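Local structure of alpha-L-rhamnosidase (Aspergillus terreus, 6GSZ) at residues W742-P747 with Q755-N760; I117-P122 with W251-G256; Q799-K804 with T814-D819; I342-P347 with A408-D413; S143-R148 with V234-D239. The protein probably hydrolyses terminal non-reducing alpha-L-rhamnose residues from alpha-L-rhamnosides, as a calcium-containing glycoside hydrolase. One frame throughout, in Å; residues are numbered along the deposited sequence. Where two conformers were deposited one is given.

Interaction 1: residues W742-P747 with Q755-N760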
# COMPACT_ATOMS: atom_id res chain seq x y z
N TRP A 742 -0.87 9.44 -19.49
CA TRP A 742 -0.99 8.49 -20.61
C TRP A 742 0.29 8.57 -21.46
O TRP A 742 0.86 7.53 -21.90
CB TRP A 742 -2.27 8.76 -21.43
CG TRP A 742 -3.52 8.55 -20.62
CD1 TRP A 742 -4.39 9.49 -20.17
CD2 TRP A 742 -4.03 7.29 -20.20
NE1 TRP A 742 -5.41 8.90 -19.46
CE2 TRP A 742 -5.18 7.55 -19.44
CE3 TRP A 742 -3.57 5.97 -20.33
CZ2 TRP A 742 -5.96 6.53 -18.91
CZ3 TRP A 742 -4.34 4.96 -19.79
CH2 TRP A 742 -5.50 5.25 -19.06
N ASP A 743 0.78 9.79 -21.63
CA ASP A 743 1.94 10.08 -22.50
C ASP A 743 3.14 10.56 -21.68
O ASP A 743 3.80 11.52 -22.07
CB ASP A 743 1.56 11.12 -23.59
CG ASP A 743 0.98 12.43 -23.04
OD1 ASP A 743 0.73 12.52 -21.80
OD2 ASP A 743 0.65 13.30 -23.85
N SER A 744 3.49 9.91 -20.56
CA SER A 744 4.67 10.35 -19.81
C SER A 744 5.88 10.32 -20.74
O SER A 744 6.78 11.15 -20.60
CB SER A 744 4.92 9.52 -18.57
OG SER A 744 4.08 9.92 -17.49
N MET A 745 5.95 9.32 -21.63
CA MET A 745 6.91 9.33 -22.76
C MET A 745 6.13 9.48 -24.07
O MET A 745 5.08 8.83 -24.23
CB MET A 745 7.73 8.03 -22.81
CG MET A 745 8.82 7.99 -23.87
SD MET A 745 9.93 6.55 -23.63
CE MET A 745 10.85 7.12 -22.19
N LEU A 746 6.65 10.31 -24.98
CA LEU A 746 6.05 10.51 -26.29
C LEU A 746 6.55 9.42 -27.24
O LEU A 746 7.54 8.74 -26.98
CB LEU A 746 6.40 11.92 -26.77
CG LEU A 746 6.12 13.05 -25.77
CD1 LEU A 746 6.51 14.38 -26.38
CD2 LEU A 746 4.66 13.07 -25.34
N PRO A 747 5.85 9.13 -28.36
CA PRO A 747 6.23 7.98 -29.19
C PRO A 747 7.67 7.92 -29.74
O PRO A 747 8.16 6.80 -29.98
CB PRO A 747 5.20 8.01 -30.34
CG PRO A 747 4.01 8.76 -29.74
CD PRO A 747 4.62 9.79 -28.80
N GLN A 755 6.44 19.56 -16.34
CA GLN A 755 7.36 19.52 -15.23
C GLN A 755 6.98 18.36 -14.30
O GLN A 755 7.83 17.78 -13.60
CB GLN A 755 7.34 20.84 -14.45
N MET A 756 5.68 18.06 -14.25
CA MET A 756 5.12 16.95 -13.46
C MET A 756 4.97 15.74 -14.39
O MET A 756 3.98 15.65 -15.12
CB MET A 756 3.77 17.35 -12.87
CG MET A 756 3.14 16.33 -11.97
SD MET A 756 1.38 16.63 -11.73
CE MET A 756 0.72 15.97 -13.25
N THR A 757 5.97 14.85 -14.39
CA THR A 757 5.95 13.63 -15.19
C THR A 757 6.64 12.50 -14.46
O THR A 757 7.84 12.60 -14.17
CB THR A 757 6.59 13.84 -16.56
OG1 THR A 757 5.87 14.87 -17.26
CG2 THR A 757 6.61 12.59 -17.40
N SER A 758 5.91 11.43 -14.15
CA SER A 758 6.40 10.26 -13.47
C SER A 758 6.12 9.01 -14.32
O SER A 758 5.07 8.91 -14.99
CB SER A 758 5.77 10.16 -12.09
OG SER A 758 5.51 8.82 -11.71
N PHE A 759 7.00 8.01 -14.21
CA PHE A 759 6.83 6.73 -14.86
C PHE A 759 6.40 5.64 -13.85
O PHE A 759 6.57 4.44 -14.15
CB PHE A 759 8.08 6.31 -15.65
CG PHE A 759 8.35 7.23 -16.80
CD1 PHE A 759 7.78 6.96 -18.02
CD2 PHE A 759 9.13 8.37 -16.66
CE1 PHE A 759 7.99 7.81 -19.09
CE2 PHE A 759 9.33 9.22 -17.74
CZ PHE A 759 8.76 8.94 -18.95
N ASN A 760 5.86 6.02 -12.70
CA ASN A 760 5.49 5.01 -11.71
C ASN A 760 4.40 5.54 -10.77
O ASN A 760 4.66 5.84 -9.61
CB ASN A 760 6.71 4.54 -10.93
CG ASN A 760 6.53 3.19 -10.29
OD1 ASN A 760 5.42 2.64 -10.28
ND2 ASN A 760 7.59 2.62 -9.74

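Interaction 2: residues I117-P122 with W251-G256. With ACT (acetate ion), chain B.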
# COMPACT_ATOMS: atom_id res chain seq x y z
N ILE A 117 15.85 10.21 23.60
CA ILE A 117 17.13 10.84 23.76
C ILE A 117 17.64 11.37 22.43
O ILE A 117 17.31 10.89 21.35
CB ILE A 117 18.14 9.89 24.39
CG1 ILE A 117 18.40 8.66 23.52
CG2 ILE A 117 17.70 9.55 25.81
CD1 ILE A 117 19.51 7.78 24.04
N ALA A 118 18.54 12.35 22.57
CA ALA A 118 19.23 12.98 21.50
C ALA A 118 20.69 13.15 21.88
O ALA A 118 21.05 13.19 23.05
CB ALA A 118 18.61 14.33 21.20
N SER A 119 21.52 13.33 20.84
CA SER A 119 22.95 13.62 21.05
C SER A 119 23.19 15.01 21.66
O SER A 119 22.51 15.98 21.36
CB SER A 119 23.69 13.51 19.73
OG SER A 119 25.06 13.73 19.89
N ASP A 120 24.28 15.08 22.44
CA ASP A 120 24.82 16.36 22.84
C ASP A 120 25.44 17.11 21.66
O ASP A 120 25.75 18.30 21.80
CB ASP A 120 25.82 16.18 23.97
CG ASP A 120 25.21 16.12 25.37
OD1 ASP A 120 23.97 16.33 25.52
OD2 ASP A 120 25.98 15.94 26.33
N ARG A 121 25.66 16.45 20.53
CA ARG A 121 26.07 17.19 19.32
C ARG A 121 24.95 18.14 18.92
O ARG A 121 23.82 17.72 18.84
CB ARG A 121 26.36 16.23 18.19
CG ARG A 121 26.88 16.84 16.91
CD ARG A 121 27.05 15.75 15.87
NE ARG A 121 27.60 16.18 14.59
CZ ARG A 121 26.91 16.47 13.51
NH1 ARG A 121 25.58 16.50 13.54
NH2 ARG A 121 27.56 16.75 12.39
N PRO A 122 25.20 19.41 18.61
CA PRO A 122 24.12 20.30 18.21
C PRO A 122 23.47 19.85 16.90
O PRO A 122 24.16 19.41 15.99
CB PRO A 122 24.75 21.69 18.05
CG PRO A 122 26.20 21.49 18.16
CD PRO A 122 26.49 20.11 18.68
N TRP A 251 23.30 6.98 27.86
CA TRP A 251 23.82 6.55 26.59
C TRP A 251 24.87 7.54 26.09
O TRP A 251 24.90 8.68 26.52
CB TRP A 251 22.64 6.38 25.62
CG TRP A 251 21.68 5.26 25.87
CD1 TRP A 251 21.07 4.91 27.05
CD2 TRP A 251 21.22 4.36 24.87
NE1 TRP A 251 20.22 3.87 26.84
CE2 TRP A 251 20.32 3.50 25.52
CE3 TRP A 251 21.51 4.15 23.51
CZ2 TRP A 251 19.64 2.49 24.83
CZ3 TRP A 251 20.82 3.16 22.84
CH2 TRP A 251 19.94 2.32 23.51
N LYS A 252 25.65 7.07 25.14
CA LYS A 252 26.61 7.92 24.43
C LYS A 252 26.27 7.97 22.95
O LYS A 252 25.50 7.13 22.44
CB LYS A 252 28.03 7.41 24.59
CG LYS A 252 28.54 7.43 26.04
CD LYS A 252 30.05 7.25 26.10
CE LYS A 252 30.59 7.02 27.48
NZ LYS A 252 32.07 7.03 27.36
N SER A 253 26.77 8.98 22.25
CA SER A 253 26.41 9.23 20.86
C SER A 253 27.62 9.71 20.05
O SER A 253 28.61 10.25 20.58
CB SER A 253 25.29 10.26 20.77
OG SER A 253 25.72 11.51 21.31
N SER A 254 27.56 9.53 18.75
CA SER A 254 28.62 9.97 17.82
C SER A 254 28.07 9.97 16.41
O SER A 254 27.19 9.16 16.09
CB SER A 254 29.77 9.00 17.87
OG SER A 254 30.81 9.37 17.00
N THR A 255 28.61 10.79 15.52
CA THR A 255 28.46 10.57 14.12
C THR A 255 29.23 9.32 13.71
O THR A 255 30.08 8.80 14.45
CB THR A 255 28.94 11.77 13.31
OG1 THR A 255 30.32 11.97 13.64
CG2 THR A 255 28.09 12.99 13.57
N GLY A 256 28.92 8.83 12.50
CA GLY A 256 29.56 7.67 11.96
C GLY A 256 29.79 7.80 10.46
O GLY A 256 29.88 8.91 9.94
C ACT B . 30.61 14.02 16.28
O ACT B . 30.04 13.03 16.91
OXT ACT B . 31.30 13.91 15.21
CH3 ACT B . 30.37 15.42 16.58

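Interaction 3: residues Q799-K804 with T814-D819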
# COMPACT_ATOMS: atom_id res chain seq x y z
N GLN A 799 -7.90 -16.18 -25.97
CA GLN A 799 -8.14 -17.60 -26.06
C GLN A 799 -8.24 -18.23 -24.66
O GLN A 799 -8.76 -19.30 -24.52
CB GLN A 799 -7.03 -18.25 -26.89
CG GLN A 799 -7.01 -17.84 -28.36
CD GLN A 799 -5.95 -16.81 -28.70
OE1 GLN A 799 -4.78 -16.92 -28.33
NE2 GLN A 799 -6.36 -15.80 -29.46
N GLN A 800 -7.65 -17.58 -23.65
CA GLN A 800 -7.66 -18.11 -22.29
C GLN A 800 -7.25 -17.04 -21.28
O GLN A 800 -6.59 -16.06 -21.65
CB GLN A 800 -6.75 -19.31 -22.08
CG GLN A 800 -5.32 -19.15 -22.49
CD GLN A 800 -4.60 -20.43 -22.09
OE1 GLN A 800 -4.17 -20.60 -20.95
NE2 GLN A 800 -4.56 -21.38 -23.00
N ALA A 801 -7.66 -17.24 -20.02
CA ALA A 801 -7.16 -16.40 -18.93
C ALA A 801 -7.24 -17.17 -17.62
O ALA A 801 -8.12 -18.02 -17.43
CB ALA A 801 -7.93 -15.12 -18.85
N SER A 802 -6.29 -16.86 -16.73
CA SER A 802 -6.21 -17.47 -15.42
C SER A 802 -6.09 -16.37 -14.38
O SER A 802 -5.18 -15.53 -14.42
CB SER A 802 -5.04 -18.44 -15.32
OG SER A 802 -5.16 -19.48 -16.27
N THR A 803 -6.97 -16.42 -13.38
CA THR A 803 -7.05 -15.44 -12.32
C THR A 803 -7.17 -16.19 -11.00
O THR A 803 -7.98 -17.08 -10.89
CB THR A 803 -8.24 -14.49 -12.56
OG1 THR A 803 -8.21 -14.01 -13.92
CG2 THR A 803 -8.25 -13.34 -11.56
N LYS A 804 -6.44 -15.75 -9.96
CA LYS A 804 -6.47 -16.35 -8.66
C LYS A 804 -6.59 -15.24 -7.62
O LYS A 804 -5.93 -14.20 -7.75
CB LYS A 804 -5.17 -17.14 -8.39
CG LYS A 804 -4.84 -18.23 -9.39
CD LYS A 804 -3.63 -19.06 -8.99
CE LYS A 804 -3.25 -20.04 -10.08
NZ LYS A 804 -1.98 -20.76 -9.78
N THR A 814 -10.32 -18.69 -11.33
CA THR A 814 -10.92 -19.06 -12.61
C THR A 814 -9.80 -19.38 -13.59
O THR A 814 -8.76 -18.73 -13.65
CB THR A 814 -11.82 -17.95 -13.16
OG1 THR A 814 -11.04 -16.77 -13.33
CG2 THR A 814 -12.99 -17.68 -12.24
N LYS A 815 -10.02 -20.41 -14.39
CA LYS A 815 -9.21 -20.71 -15.56
C LYS A 815 -10.20 -21.02 -16.67
O LYS A 815 -10.99 -21.95 -16.54
CB LYS A 815 -8.27 -21.90 -15.33
CG LYS A 815 -7.39 -22.28 -16.51
CD LYS A 815 -6.58 -23.56 -16.30
CE LYS A 815 -7.44 -24.77 -15.98
NZ LYS A 815 -6.66 -26.01 -15.80
N TRP A 816 -10.20 -20.22 -17.72
CA TRP A 816 -11.10 -20.46 -18.84
C TRP A 816 -10.34 -20.45 -20.16
O TRP A 816 -9.26 -19.88 -20.27
CB TRP A 816 -12.28 -19.48 -18.86
CG TRP A 816 -11.92 -18.03 -19.00
CD1 TRP A 816 -11.72 -17.13 -18.00
CD2 TRP A 816 -11.73 -17.31 -20.24
NE1 TRP A 816 -11.44 -15.90 -18.52
CE2 TRP A 816 -11.43 -15.98 -19.89
CE3 TRP A 816 -11.81 -17.65 -21.59
CZ2 TRP A 816 -11.24 -14.99 -20.85
CZ3 TRP A 816 -11.61 -16.67 -22.55
CH2 TRP A 816 -11.31 -15.36 -22.17
N TRP A 817 -10.93 -21.11 -21.15
CA TRP A 817 -10.34 -21.13 -22.46
C TRP A 817 -11.44 -21.35 -23.48
O TRP A 817 -12.55 -21.84 -23.14
CB TRP A 817 -9.21 -22.17 -22.56
CG TRP A 817 -9.61 -23.61 -22.40
CD1 TRP A 817 -9.79 -24.53 -23.40
CD2 TRP A 817 -9.84 -24.32 -21.18
NE1 TRP A 817 -10.16 -25.75 -22.88
CE2 TRP A 817 -10.17 -25.65 -21.52
CE3 TRP A 817 -9.81 -23.96 -19.82
CZ2 TRP A 817 -10.46 -26.61 -20.55
CZ3 TRP A 817 -10.11 -24.91 -18.87
CH2 TRP A 817 -10.44 -26.22 -19.23
N LEU A 818 -11.14 -20.96 -24.72
CA LEU A 818 -12.06 -21.12 -25.82
C LEU A 818 -11.49 -22.05 -26.89
O LEU A 818 -10.30 -22.04 -27.14
CB LEU A 818 -12.28 -19.76 -26.49
CG LEU A 818 -12.98 -18.71 -25.65
CD1 LEU A 818 -12.92 -17.38 -26.34
CD2 LEU A 818 -14.42 -19.08 -25.45
N ASP A 819 -12.38 -22.74 -27.60
CA ASP A 819 -12.02 -23.45 -28.83
C ASP A 819 -13.32 -23.78 -29.58
O ASP A 819 -14.35 -23.18 -29.30
CB ASP A 819 -11.12 -24.65 -28.49
CG ASP A 819 -11.74 -25.63 -27.52
OD1 ASP A 819 -12.99 -25.79 -27.55
OD2 ASP A 819 -10.95 -26.25 -26.75
O HOH W 1 -9.50 -16.09 -15.53

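Interaction 4: residues I342-P347 with A408-D413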
# COMPACT_ATOMS: atom_id res chain seq x y z
N ILE A 342 25.96 -3.23 -3.06
CA ILE A 342 27.23 -3.34 -3.78
C ILE A 342 28.17 -4.20 -2.95
O ILE A 342 28.05 -4.25 -1.72
CB ILE A 342 27.85 -1.96 -4.10
CG1 ILE A 342 28.32 -1.20 -2.85
CG2 ILE A 342 26.89 -1.16 -4.97
CD1 ILE A 342 28.90 0.17 -3.12
N ARG A 343 29.06 -4.91 -3.67
CA ARG A 343 30.13 -5.65 -3.09
C ARG A 343 31.38 -5.32 -3.90
O ARG A 343 31.46 -5.69 -5.08
CB ARG A 343 29.81 -7.15 -3.12
CG ARG A 343 28.63 -7.52 -2.22
CD ARG A 343 27.99 -8.87 -2.45
NE ARG A 343 26.99 -9.19 -1.43
CZ ARG A 343 26.37 -10.37 -1.34
NH1 ARG A 343 26.51 -11.26 -2.31
NH2 ARG A 343 25.64 -10.66 -0.28
N VAL A 344 32.31 -4.57 -3.30
CA VAL A 344 33.29 -3.90 -4.10
C VAL A 344 34.56 -3.67 -3.27
O VAL A 344 34.48 -3.40 -2.08
CB VAL A 344 32.72 -2.56 -4.62
CG1 VAL A 344 32.32 -1.63 -3.47
CG2 VAL A 344 33.68 -1.87 -5.58
N LYS A 345 35.71 -3.73 -3.94
CA LYS A 345 37.00 -3.36 -3.37
C LYS A 345 37.60 -2.25 -4.24
O LYS A 345 37.55 -2.28 -5.46
CB LYS A 345 37.97 -4.55 -3.32
CG LYS A 345 39.39 -4.16 -2.92
CD LYS A 345 40.24 -5.31 -2.46
CE LYS A 345 41.48 -4.79 -1.75
NZ LYS A 345 42.54 -5.82 -1.66
N GLY A 346 38.22 -1.26 -3.61
CA GLY A 346 38.84 -0.23 -4.39
C GLY A 346 39.71 0.67 -3.53
O GLY A 346 39.78 0.49 -2.32
N PRO A 347 40.36 1.67 -4.15
CA PRO A 347 41.29 2.54 -3.44
C PRO A 347 40.66 3.37 -2.31
O PRO A 347 39.59 3.98 -2.47
CB PRO A 347 41.80 3.47 -4.54
CG PRO A 347 41.64 2.66 -5.80
CD PRO A 347 40.29 2.01 -5.59
N ALA A 408 38.48 0.01 -10.92
CA ALA A 408 39.04 -0.99 -11.82
C ALA A 408 39.27 -2.33 -11.10
O ALA A 408 39.18 -3.39 -11.72
CB ALA A 408 40.31 -0.43 -12.40
N ASP A 409 39.54 -2.27 -9.78
CA ASP A 409 39.86 -3.47 -8.97
C ASP A 409 38.70 -4.49 -8.97
O ASP A 409 38.96 -5.67 -8.78
CB ASP A 409 40.16 -3.12 -7.51
CG ASP A 409 41.21 -2.02 -7.32
OD1 ASP A 409 42.47 -2.43 -7.31
OD2 ASP A 409 40.83 -0.79 -7.35
N THR A 410 37.45 -4.04 -9.13
CA THR A 410 36.29 -4.92 -9.09
C THR A 410 35.52 -4.84 -10.41
O THR A 410 35.16 -3.76 -10.89
CB THR A 410 35.34 -4.56 -7.94
OG1 THR A 410 36.04 -4.64 -6.68
CG2 THR A 410 34.14 -5.48 -7.87
N PRO A 411 35.21 -5.98 -11.07
CA PRO A 411 34.35 -5.95 -12.26
C PRO A 411 32.92 -5.53 -11.89
O PRO A 411 32.40 -5.95 -10.88
CB PRO A 411 34.41 -7.39 -12.78
CG PRO A 411 35.61 -8.00 -12.10
CD PRO A 411 35.66 -7.34 -10.74
N LEU A 412 32.32 -4.67 -12.70
CA LEU A 412 30.97 -4.20 -12.47
C LEU A 412 29.98 -5.14 -13.17
O LEU A 412 29.82 -5.10 -14.39
CB LEU A 412 30.89 -2.77 -12.99
CG LEU A 412 29.55 -2.09 -12.83
CD1 LEU A 412 29.06 -2.10 -11.39
CD2 LEU A 412 29.67 -0.69 -13.35
N ASP A 413 29.34 -6.00 -12.38
CA ASP A 413 28.49 -7.07 -12.93
C ASP A 413 27.56 -7.63 -11.83
O ASP A 413 27.45 -7.08 -10.73
CB ASP A 413 29.35 -8.16 -13.59
CG ASP A 413 30.21 -8.97 -12.63
OD1 ASP A 413 29.89 -9.00 -11.42
OD2 ASP A 413 31.20 -9.57 -13.10

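Interaction 5: residues S143-R148 with V234-D239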
# COMPACT_ATOMS: atom_id res chain seq x y z
N SER A 143 20.28 -16.04 34.66
CA SER A 143 19.73 -16.83 33.56
C SER A 143 18.42 -16.18 33.09
O SER A 143 17.64 -15.64 33.90
CB SER A 143 19.53 -18.25 33.95
OG SER A 143 18.62 -18.31 35.02
N TYR A 144 18.19 -16.21 31.78
CA TYR A 144 17.01 -15.56 31.19
C TYR A 144 16.34 -16.50 30.19
O TYR A 144 16.97 -17.42 29.67
CB TYR A 144 17.38 -14.23 30.52
CG TYR A 144 18.39 -14.35 29.40
CD1 TYR A 144 19.73 -14.38 29.69
CD2 TYR A 144 18.02 -14.38 28.05
CE1 TYR A 144 20.69 -14.51 28.71
CE2 TYR A 144 18.98 -14.51 27.04
CZ TYR A 144 20.32 -14.59 27.39
OH TYR A 144 21.33 -14.70 26.49
N VAL A 145 15.07 -16.22 29.91
CA VAL A 145 14.26 -17.08 29.05
C VAL A 145 13.75 -16.35 27.80
O VAL A 145 13.47 -17.02 26.79
CB VAL A 145 13.09 -17.71 29.83
CG1 VAL A 145 13.61 -18.64 30.93
CG2 VAL A 145 12.11 -16.67 30.37
N SER A 146 13.60 -15.03 27.85
CA SER A 146 13.09 -14.28 26.69
C SER A 146 13.50 -12.82 26.82
O SER A 146 13.78 -12.35 27.92
CB SER A 146 11.58 -14.44 26.51
OG SER A 146 10.89 -13.86 27.60
N ALA A 147 13.51 -12.12 25.67
CA ALA A 147 13.80 -10.71 25.71
C ALA A 147 13.09 -10.01 24.56
O ALA A 147 12.91 -10.60 23.47
CB ALA A 147 15.30 -10.46 25.70
N ARG A 148 12.73 -8.75 24.81
CA ARG A 148 12.07 -7.91 23.83
C ARG A 148 12.76 -6.55 23.71
O ARG A 148 13.24 -6.02 24.69
CB ARG A 148 10.61 -7.64 24.22
CG ARG A 148 9.75 -8.89 24.34
CD ARG A 148 9.49 -9.56 23.00
NE ARG A 148 8.66 -10.74 23.13
CZ ARG A 148 9.11 -12.00 23.21
NH1 ARG A 148 10.40 -12.30 23.10
NH2 ARG A 148 8.21 -12.98 23.34
N VAL A 234 13.58 -5.26 27.44
CA VAL A 234 13.02 -5.96 28.59
C VAL A 234 13.51 -7.40 28.53
O VAL A 234 13.19 -8.13 27.56
CB VAL A 234 11.49 -5.89 28.58
CG1 VAL A 234 10.94 -6.53 29.85
CG2 VAL A 234 10.97 -4.47 28.45
N VAL A 235 14.22 -7.85 29.56
CA VAL A 235 14.70 -9.21 29.65
C VAL A 235 13.93 -9.92 30.77
O VAL A 235 13.81 -9.39 31.87
CB VAL A 235 16.22 -9.25 29.95
CG1 VAL A 235 16.73 -10.67 30.02
CG2 VAL A 235 17.03 -8.43 28.95
N THR A 236 13.30 -11.04 30.43
CA THR A 236 12.58 -11.85 31.41
C THR A 236 13.51 -12.95 31.90
O THR A 236 13.99 -13.77 31.14
CB THR A 236 11.32 -12.47 30.80
OG1 THR A 236 10.52 -11.39 30.33
CG2 THR A 236 10.57 -13.33 31.80
N LYS A 237 13.77 -12.92 33.20
CA LYS A 237 14.63 -13.88 33.84
C LYS A 237 13.87 -15.18 34.11
O LYS A 237 12.63 -15.24 34.04
CB LYS A 237 15.19 -13.26 35.12
CG LYS A 237 16.23 -12.17 34.87
CD LYS A 237 16.64 -11.49 36.14
CE LYS A 237 15.66 -10.43 36.60
NZ LYS A 237 15.81 -10.12 38.04
N SER A 238 14.64 -16.21 34.45
CA SER A 238 14.15 -17.56 34.67
C SER A 238 13.07 -17.61 35.77
O SER A 238 12.20 -18.44 35.70
CB SER A 238 15.32 -18.50 34.99
OG SER A 238 16.13 -18.68 33.83
N ASP A 239 13.15 -16.71 36.75
CA ASP A 239 12.21 -16.66 37.87
C ASP A 239 10.98 -15.79 37.56
O ASP A 239 10.08 -15.65 38.42
CB ASP A 239 12.95 -16.19 39.14
CG ASP A 239 13.36 -14.72 39.14
OD1 ASP A 239 13.05 -14.02 38.18
OD2 ASP A 239 13.98 -14.29 40.14

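Interaction 1: residues W742-P747 with Q755-N760
The phenyl ring of Phe759 takes Ser744 CB over one face and Met745 CB at its edge, in the ring plane. The first is a CH-pi contact, with CB of Ser744 4.0 Å from the centroid of the Phe759 ring and 28° off its normal; the second is apolar, Met745 CB lying 3.7 Å from Phe759 CE1. At the ring's far end, Phe759 CZ comes to 3.4 Å from Ser744 O. Val359 of strand 351-361 touches both Met745 and Phe759.

One hydrogen bond joins the two segments: Ser744 OG donates to Ser758 O over 2.9 Å. The hydroxyl stands above the carbonyl plane, 42° out of it, where OG is carried by a torsion that sets it beside its backbone N (chi1 -81°). Thr757 adds its methyl, CG2 lying 3.5 Å from Ser744 O, while its hydroxyl bonds to Gly754 O. Ser758 turns the other way: its OG accepts from Asn760 N in an ST turn and pairs with His761, a residue of the glucose-binding pocket to which Met756 also belongs.

The contact thus joins two parts of one loop, between helices 727-732 and 768-775 of the six-hairpin glycosidase domain, one flanking a glycan and one lining the sugar pocket, through a buried carbonyl that receives a serine hydroxyl from above its plane and an aromatic ring packed mainly on two CB atoms.

Interaction 2: residues I117-P122 with W251-G256
Ile117, Ser119 and Arg121 meet Trp251, Ser253 and Thr255 in turn where two short strands of different sheets come together, the second belonging to the alpha-L-rhamnosidase N-terminal domain. Strand 116-119 pairs with strand 291-294, whereas strand 252-254 is an outermost strand of a five-stranded antiparallel sheet, next to strand 132-140. The touching parts run 42° apart, and side chains make the contact.

The polar link lies at the middle. Ser119 OG donates to Ser253 OG at 2.7 Å, and the same Ser119 OG accepts from Arg121 N at 2.9 Å, closing an ST turn that leads the chain out of its strand. The Ser119 torsion (chi1 -178°) puts OG beside the carbonyl carbon, where it meets both Ser253 OG and Arg121 N. Ser253 OG is also bonded to Gly290 O, so the bonds run on from Arg121 N through the two hydroxyls to that carbonyl.

Apolar packing holds one end. CD1 of Ile117 meets the Trp251 side chain near CB and CG, 3.8 Å from Trp251 CB; the two side chains cross at about a right angle. Phe134 and Leu229 touch both of them.

At the other end the extended Arg121 forms a salt bridge with Glu124, and an acetate ion, probably from the crystallisation liquor, binds Thr255. Thr255 N donates to acetate O at 3.0 Å. Thr255 OG1 donates to acetate OXT at 2.7 Å. The acetate methyl lies at the edge of the Arg121 guanidinium, while Thr255 CG2 covers one of its faces, 3.4 Å from Arg121 NE.

Interaction 3: residues Q799-K804 with T814-D819
Thr803 and Thr814 exchange two backbone hydrogen bonds of 2.9 Å, Thr803 N to Thr814 O and Thr814 N to Thr803 O. Ala801 and Trp816 form the next hydrogen-bonded pair of this antiparallel hairpin, and Leu818 N adds a bond to Gln799 O. Between them, Gln800 with Trp817 and Ser802 with Lys815 are the non-hydrogen-bonded pairs.

The threonine side chains lie side by side, pointing the same way. A water bridges them, 2.9 Å from Thr803 OG1 and donating over 2.8 Å to Thr814 OG1, which also bonds to Gly776 O. On the same face the Trp816 indole folds back over the neighbouring strand because its CG stands between the backbone N and carbonyl carbon (chi1 61°). Ala801 N lies over the centre of the ring, 4.0 Å above its plane, and Ala801 CB is 3.6 Å from Trp816 NE1, whose N-H bonds to Ile775 O.

On the opposite face Gln800 CB packs on Trp817 CB at 3.8 Å, and the Trp817 ring stacks with His831. The two faces therefore differ in chemistry: one buries an indole and two threonines whose polar atoms meet water and the carbonyls of Gly776 and Ile775, the other carries Gln800, Ser802, Lys815 and Trp817, all at least partly exposed.

Interaction 4: residues I342-P347 with A408-D413
Thr410 OG1 accepts a hydrogen bond from Lys345 N, 2.9 Å long and nearly straight at 168°, and Lys345 O lies 3.1 Å from the same hydroxyl oxygen. This side-chain-to-backbone bond ties the chain running on from strand 339-344 to the loop between strands 400-404 and 417-424, in the concanavalin-like domain. Strand 339-344 lies within a four-stranded antiparallel sheet, between strands 417-424 and 387-389.

The threonine is placed by its first torsion. OG1 lies beside the backbone N (chi1 -59°) and faces Lys345, while CG2, anti to that N, reaches along the strand to 3.9 Å from Arg343 O. Val344 meets the same residue from the side: its CG2 is 3.8 Å from Thr410 OG1, and the two side chains cross at about a right angle. Trp406 and Pro407 also touch Val344, and Trp406 NE1 bonds to Thr410 O.

The second half of the contact is made by Asp409. Its CB packs on the backbone of the departing chain, 3.4 Å from Lys345 O. Lys345 sends an extended side chain away, and its NZ stays 6.6 Å from Asp409 OD1, too far for a salt bridge. Arg343 likewise turns elsewhere, to a salt bridge with Glu388. The carboxylate reaches instead past Gly346 CA, at 3.6 Å from Asp409 OD2, to the proline ring, where Asp409 OD2 lies 3.4 Å from Pro347 CD.

Interaction 5: residues S143-R148 with V234-D239
Ser143 and Ser238 meet hydroxyl to hydroxyl, OG to OG 2.8 Å, beside the antiparallel pairing of strands 144-154 and 228-237. The two reach each other through different torsions: Ser143 OG stands between its backbone N and carbonyl carbon (chi1 61°), whereas Ser238 OG lies beside its N (chi1 -69°). Ser238 N also bonds to Ser143 O, at 3.1 Å.

A classic beta bulge follows, with Val145 and Ser146 both facing Thr236, and the chain turns a corner there. Val145 N donates to Thr236 O at 2.9 Å, and Thr236 N to Ser146 O. The branches separate around this point: Val145 CG1 turns to Ser238, while its CG2 lies 3.5 Å from Thr236 O and beside the Thr236 methyl. Ser146 OG packs on Thr236 CB at 3.5 Å. Beyond the bulge Arg148 and Val234 exchange two backbone bonds.

Tyr144 leads its ring away from the pair, leaving CB 3.7 Å from Val235 CG1; the Tyr144 side chain touches Leu193 and Gln195. A bend at chi2 (-69°) brings Arg148 NH1 back to donate to Ala147 O at 3.1 Å, from well above the carbonyl plane, and its NE forms a salt bridge with Glu102. Lys237, bent at chi3, bonds to Ser241.

Strand 144-154 lies between strands 228-237 and 182-188 in a five-stranded mixed sheet. Strand 242-246 continues that sheet on the far side of 228-237, its Lys242 and Tyr244 touching Val234.

Overall arrangement
Interaction 1 is wholly buried, within one loop of the six-hairpin glycosidase domain, and rests on one hydroxyl-carbonyl bond and an aromatic ring; the other four are partly buried. Interactions 3 and 5 are backbone ladders between antiparallel strands, a regular hairpin in the C-terminal domain and a bulged pair from strands distant in sequence. Interactions 2 and 4 rely on side chains, a serine pair flanked by packing in one, a threonine on a backbone N-H in the other. Interaction 5 is nested along the chain inside the loop closed by interaction 2, their nearest atoms about 10 Å apart, whereas interactions 2 and 3 lie on opposite sides of the chain's centre, about 60 Å between centres.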